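Local coordinates for protein putative beta-glucosidase (PDB 5WAB) that hydrolyses beta-glucosidic linkages as a family 3 glycoside hydrolase and possibly also removes terminal arabinopyranose from ginsenosides, at residues A[633-646]-A[658-670]. Residues are numbered along the deposited sequence; the frame is centred on the assembly and turned at random.
Sequences KFNDWHVEAGEYTV and VAVVTLDGDGKAL
Tyr644 and Leu663 meet on the buried side of an antiparallel strand pair. Leu663 CD1 lies 3.7 Å from Tyr644 CD1 and also touches Val639 CG1. Tyr644 CG stands anti to the carbonyl carbon (chi1 -64°), which brings CD1 and CE1 of the ring up to Leu663 CG and CD1. Val646 and Val661 continue this face, and Val558 of strand 551-560 packs against both. The opposite face carries Glu643, Thr645, Val660 and Thr662 and is looser and more open to solvent. There Glu643 CB rests on Val660 CG1, and a water bridges Glu643 OE2 and Thr662 OG1.

Strands 642-648 and 654-663 form a beta hairpin at one edge of the four-stranded sheet in the fibronectin type III-like domain. Tyr644 and Val661 exchange two backbone hydrogen bonds, with Tyr644 N 2.7 Å from Val661 O. Leu663 N donates to Gly642 O, but the bond from Gly642 N back to Leu663 O is weak.

Beyond the hairpin, Asp666 ties the outgoing chain to strand 636-639. Its backbone N donates to Val639 O, and its OD2 accepts from Val639 N at 2.8 Å. Lys668 NZ makes a salt bridge to the same OD2, and the two donors reach it from opposite faces of the carboxylate plane. OD1 takes Lys668 N in an Asx turn and lies 3.0 Å from His638 CD2 at the ring edge. With an alanine in place of Asp666 the carboxylate is gone, which would probably leave Lys668 NZ without its salt-bridge partner and Val639 N without this acceptor. Lys668 NZ also donates to Trp637 O at 3.0 Å, and the donor lies 31° out of the carbonyl plane.

Lys668 CB sits over one face of the Phe634 ring in a CH-pi contact. Leu670 CD2 reaches Phe634 CE1 at 3.5 Å, and Leu670 CD1 touches Lys633 CD. Lys633 is exposed and Leu670 poorly ordered, so this end is loose.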
loop_
_atom_site.group_PDB
_atom_site.type_symbol
_atom_site.label_atom_id
_atom_site.label_comp_id
_atom_site.label_asym_id
_atom_site.label_seq_id
_atom_site.Cartn_x
_atom_site.Cartn_y
_atom_site.Cartn_z
ATOM N N LYS A 633 5.030 -29.015 0.444
ATOM C CA LYS A 633 5.602 -30.310 0.777
ATOM C C LYS A 633 6.501 -30.208 2.002
ATOM O O LYS A 633 6.443 -31.064 2.893
ATOM C CB LYS A 633 6.373 -30.841 -0.431
ATOM C CG LYS A 633 6.958 -32.225 -0.282
ATOM C CD LYS A 633 7.709 -32.612 -1.547
ATOM C CE LYS A 633 6.871 -32.352 -2.790
ATOM N NZ LYS A 633 5.632 -33.181 -2.835
ATOM N N PHE A 634 7.314 -29.149 2.082
ATOM C CA PHE A 634 8.156 -28.934 3.253
ATOM C C PHE A 634 7.428 -28.221 4.375
ATOM O O PHE A 634 7.922 -28.225 5.506
ATOM C CB PHE A 634 9.398 -28.102 2.918
ATOM C CG PHE A 634 10.389 -28.798 2.040
ATOM C CD1 PHE A 634 11.047 -29.933 2.480
ATOM C CD2 PHE A 634 10.720 -28.277 0.798
ATOM C CE1 PHE A 634 11.979 -30.563 1.676
ATOM C CE2 PHE A 634 11.654 -28.904 -0.008
ATOM C CZ PHE A 634 12.283 -30.047 0.431
ATOM N N ASN A 635 6.295 -27.583 4.083
ATOM C CA ASN A 635 5.602 -26.738 5.052
ATOM C C ASN A 635 6.536 -25.642 5.565
ATOM O O ASN A 635 6.559 -25.322 6.756
ATOM C CB ASN A 635 5.044 -27.574 6.208
ATOM C CG ASN A 635 4.015 -26.827 7.031
ATOM O OD1 ASN A 635 3.301 -25.959 6.519
ATOM N ND2 ASN A 635 3.937 -27.156 8.320
ATOM N N ASP A 636 7.311 -25.060 4.653
ATOM C CA ASP A 636 8.350 -24.110 5.025
ATOM C C ASP A 636 8.912 -23.488 3.755
ATOM O O ASP A 636 8.687 -23.983 2.647
ATOM C CB ASP A 636 9.461 -24.789 5.842
ATOM C CG ASP A 636 10.306 -23.801 6.632
ATOM O OD1 ASP A 636 10.065 -22.578 6.522
ATOM O OD2 ASP A 636 11.197 -24.256 7.388
ATOM N N TRP A 637 9.636 -22.390 3.930
ATOM C CA TRP A 637 10.356 -21.798 2.815
ATOM C C TRP A 637 11.434 -22.758 2.322
ATOM O O TRP A 637 11.970 -23.567 3.082
ATOM C CB TRP A 637 10.966 -20.460 3.235
ATOM C CG TRP A 637 9.916 -19.464 3.622
ATOM C CD1 TRP A 637 9.538 -19.116 4.886
ATOM C CD2 TRP A 637 9.075 -18.716 2.730
ATOM N NE1 TRP A 637 8.529 -18.182 4.837
ATOM C CE2 TRP A 637 8.223 -17.924 3.527
ATOM C CE3 TRP A 637 8.966 -18.635 1.336
ATOM C CZ2 TRP A 637 7.271 -17.059 2.975
ATOM C CZ3 TRP A 637 8.022 -17.773 0.788
ATOM C CH2 TRP A 637 7.189 -16.995 1.608
ATOM N N HIS A 638 11.731 -22.687 1.025
ATOM C CA HIS A 638 12.696 -23.593 0.414
ATOM C C HIS A 638 13.482 -22.853 -0.657
ATOM O O HIS A 638 12.893 -22.293 -1.585
ATOM C CB HIS A 638 12.002 -24.824 -0.186
ATOM C CG HIS A 638 12.951 -25.818 -0.785
ATOM N ND1 HIS A 638 12.832 -26.281 -2.078
ATOM C CD2 HIS A 638 14.050 -26.422 -0.271
ATOM C CE1 HIS A 638 13.806 -27.137 -2.330
ATOM N NE2 HIS A 638 14.562 -27.237 -1.252
ATOM N N VAL A 639 14.807 -22.855 -0.524
ATOM C CA VAL A 639 15.708 -22.387 -1.569
ATOM C C VAL A 639 16.188 -23.617 -2.322
ATOM O O VAL A 639 16.836 -24.499 -1.746
ATOM C CB VAL A 639 16.889 -21.580 -1.002
ATOM C CG1 VAL A 639 17.806 -21.147 -2.124
ATOM C CG2 VAL A 639 16.394 -20.354 -0.267
ATOM N N GLU A 640 15.836 -23.684 -3.601
ATOM C CA GLU A 640 16.182 -24.803 -4.462
ATOM C C GLU A 640 17.530 -24.557 -5.132
ATOM O O GLU A 640 17.823 -23.442 -5.574
ATOM C CB GLU A 640 15.071 -24.996 -5.497
ATOM C CG GLU A 640 14.987 -26.363 -6.131
ATOM C CD GLU A 640 13.775 -26.499 -7.035
ATOM O OE1 GLU A 640 12.649 -26.215 -6.572
ATOM O OE2 GLU A 640 13.947 -26.876 -8.210
ATOM N N ALA A 641 18.350 -25.601 -5.202
ATOM C CA ALA A 641 19.651 -25.479 -5.846
ATOM C C ALA A 641 19.489 -25.181 -7.328
ATOM O O ALA A 641 18.601 -25.720 -7.994
ATOM C CB ALA A 641 20.462 -26.758 -5.667
ATOM N N GLY A 642 20.335 -24.304 -7.837
ATOM C CA GLY A 642 20.342 -23.988 -9.248
ATOM C C GLY A 642 20.699 -22.532 -9.471
ATOM O O GLY A 642 21.139 -21.829 -8.565
ATOM N N GLU A 643 20.476 -22.088 -10.704
ATOM C CA GLU A 643 20.844 -20.741 -11.107
ATOM C C GLU A 643 19.670 -19.789 -10.923
ATOM O O GLU A 643 18.514 -20.140 -11.182
ATOM C CB GLU A 643 21.318 -20.730 -12.557
ATOM C CG GLU A 643 22.411 -21.740 -12.822
ATOM C CD GLU A 643 22.940 -21.660 -14.229
ATOM O OE1 GLU A 643 22.144 -21.337 -15.129
ATOM O OE2 GLU A 643 24.133 -21.962 -14.442
ATOM N N TYR A 644 19.979 -18.583 -10.467
ATOM C CA TYR A 644 19.002 -17.522 -10.291
ATOM C C TYR A 644 19.542 -16.281 -10.977
ATOM O O TYR A 644 20.698 -15.906 -10.763
ATOM C CB TYR A 644 18.736 -17.228 -8.811
ATOM C CG TYR A 644 18.120 -18.373 -8.041
ATOM C CD1 TYR A 644 18.897 -19.425 -7.581
ATOM C CD2 TYR A 644 16.760 -18.398 -7.765
ATOM C CE1 TYR A 644 18.340 -20.469 -6.875
ATOM C CE2 TYR A 644 16.194 -19.439 -7.057
ATOM C CZ TYR A 644 16.994 -20.469 -6.616
ATOM O OH TYR A 644 16.444 -21.511 -5.915
ATOM N N THR A 645 18.711 -15.645 -11.794
ATOM C CA THR A 645 19.119 -14.446 -12.509
ATOM C C THR A 645 18.726 -13.223 -11.692
ATOM O O THR A 645 17.557 -13.065 -11.322
ATOM C CB THR A 645 18.482 -14.381 -13.897
ATOM O OG1 THR A 645 18.998 -15.436 -14.719
ATOM C CG2 THR A 645 18.803 -13.051 -14.548
ATOM N N VAL A 646 19.707 -12.382 -11.381
ATOM C CA VAL A 646 19.471 -11.112 -10.710
ATOM C C VAL A 646 19.376 -10.033 -11.780
ATOM O O VAL A 646 20.304 -9.862 -12.580
ATOM C CB VAL A 646 20.579 -10.794 -9.697
ATOM C CG1 VAL A 646 20.314 -9.459 -9.037
ATOM C CG2 VAL A 646 20.668 -11.895 -8.657
ATOM N N VAL A 658 21.941 -7.799 -16.092
ATOM C CA VAL A 658 21.606 -9.045 -15.419
ATOM C C VAL A 658 22.899 -9.784 -15.106
ATOM O O VAL A 658 23.953 -9.519 -15.688
ATOM C CB VAL A 658 20.657 -9.940 -16.247
ATOM C CG1 VAL A 658 19.348 -9.220 -16.523
ATOM C CG2 VAL A 658 21.323 -10.370 -17.544
ATOM N N ALA A 659 22.807 -10.704 -14.151
ATOM C CA ALA A 659 23.925 -11.555 -13.776
ATOM C C ALA A 659 23.363 -12.808 -13.127
ATOM O O ALA A 659 22.356 -12.745 -12.421
ATOM C CB ALA A 659 24.891 -10.840 -12.828
ATOM N N VAL A 660 24.017 -13.937 -13.370
ATOM C CA VAL A 660 23.541 -15.236 -12.914
ATOM C C VAL A 660 24.337 -15.649 -11.685
ATOM O O VAL A 660 25.571 -15.561 -11.672
ATOM C CB VAL A 660 23.659 -16.290 -14.029
ATOM C CG1 VAL A 660 23.269 -17.669 -13.511
ATOM C CG2 VAL A 660 22.804 -15.896 -15.221
ATOM N N VAL A 661 23.631 -16.074 -10.641
ATOM C CA VAL A 661 24.258 -16.676 -9.473
ATOM C C VAL A 661 23.724 -18.091 -9.317
ATOM O O VAL A 661 22.568 -18.385 -9.644
ATOM C CB VAL A 661 24.021 -15.851 -8.192
ATOM C CG1 VAL A 661 24.653 -14.499 -8.340
ATOM C CG2 VAL A 661 22.537 -15.707 -7.907
ATOM N N THR A 662 24.584 -18.972 -8.822
ATOM C CA THR A 662 24.247 -20.370 -8.586
ATOM C C THR A 662 24.250 -20.624 -7.081
ATOM O O THR A 662 25.270 -20.420 -6.414
ATOM C CB THR A 662 25.241 -21.286 -9.298
ATOM O OG1 THR A 662 25.291 -20.940 -10.688
ATOM C CG2 THR A 662 24.815 -22.742 -9.165
ATOM N N LEU A 663 23.109 -21.039 -6.546
ATOM C CA LEU A 663 22.966 -21.291 -5.121
ATOM C C LEU A 663 23.011 -22.787 -4.826
ATOM O O LEU A 663 22.769 -23.620 -5.699
ATOM C CB LEU A 663 21.660 -20.692 -4.602
ATOM C CG LEU A 663 21.455 -19.210 -4.900
ATOM C CD1 LEU A 663 20.188 -18.727 -4.220
ATOM C CD2 LEU A 663 22.658 -18.384 -4.472
ATOM N N ASP A 664 23.337 -23.121 -3.570
ATOM C CA ASP A 664 23.501 -24.519 -3.177
ATOM C C ASP A 664 22.188 -25.211 -2.833
ATOM O O ASP A 664 22.135 -26.444 -2.860
ATOM C CB ASP A 664 24.425 -24.650 -1.965
ATOM C CG ASP A 664 25.742 -23.936 -2.143
ATOM O OD1 ASP A 664 26.110 -23.622 -3.296
ATOM O OD2 ASP A 664 26.427 -23.721 -1.120
ATOM N N GLY A 665 21.138 -24.464 -2.527
ATOM C CA GLY A 665 19.968 -25.066 -1.899
ATOM C C GLY A 665 20.119 -25.164 -0.393
ATOM O O GLY A 665 21.221 -25.260 0.150
ATOM N N ASP A 666 18.982 -25.160 0.299
ATOM C CA ASP A 666 18.989 -25.109 1.760
ATOM C C ASP A 666 19.118 -26.472 2.421
ATOM O O ASP A 666 19.093 -26.545 3.649
ATOM C CB ASP A 666 17.736 -24.390 2.281
ATOM C CG ASP A 666 16.452 -25.013 1.789
ATOM O OD1 ASP A 666 16.452 -26.209 1.433
ATOM O OD2 ASP A 666 15.429 -24.306 1.770
ATOM N N GLY A 667 19.221 -27.545 1.642
ATOM C CA GLY A 667 19.480 -28.852 2.204
ATOM C C GLY A 667 18.309 -29.546 2.865
ATOM O O GLY A 667 18.507 -30.627 3.430
ATOM N N LYS A 668 17.103 -28.982 2.809
ATOM C CA LYS A 668 15.953 -29.623 3.440
ATOM C C LYS A 668 15.643 -30.958 2.772
ATOM O O LYS A 668 15.494 -31.038 1.550
ATOM C CB LYS A 668 14.727 -28.708 3.402
ATOM C CG LYS A 668 14.838 -27.461 4.274
ATOM C CD LYS A 668 13.536 -26.669 4.263
ATOM C CE LYS A 668 13.664 -25.376 5.059
ATOM N NZ LYS A 668 14.532 -24.363 4.402
ATOM N N ALA A 669 15.520 -32.000 3.590
ATOM C CA ALA A 669 15.257 -33.353 3.127
ATOM C C ALA A 669 13.846 -33.790 3.502
ATOM O O ALA A 669 13.196 -33.222 4.384
ATOM C CB ALA A 669 16.279 -34.339 3.707
ATOM N N LEU A 670 13.389 -34.833 2.816
ATOM C CA LEU A 670 12.047 -35.361 2.914
ATOM C C LEU A 670 12.083 -36.821 3.330
ATOM O O LEU A 670 12.978 -37.557 2.900
ATOM C CB LEU A 670 11.353 -35.281 1.544
ATOM C CG LEU A 670 10.995 -33.960 0.870
ATOM C CD1 LEU A 670 10.663 -34.252 -0.575
ATOM C CD2 LEU A 670 9.819 -33.303 1.562
HETATM O O HOH W 1 25.430 -23.374 -12.498
#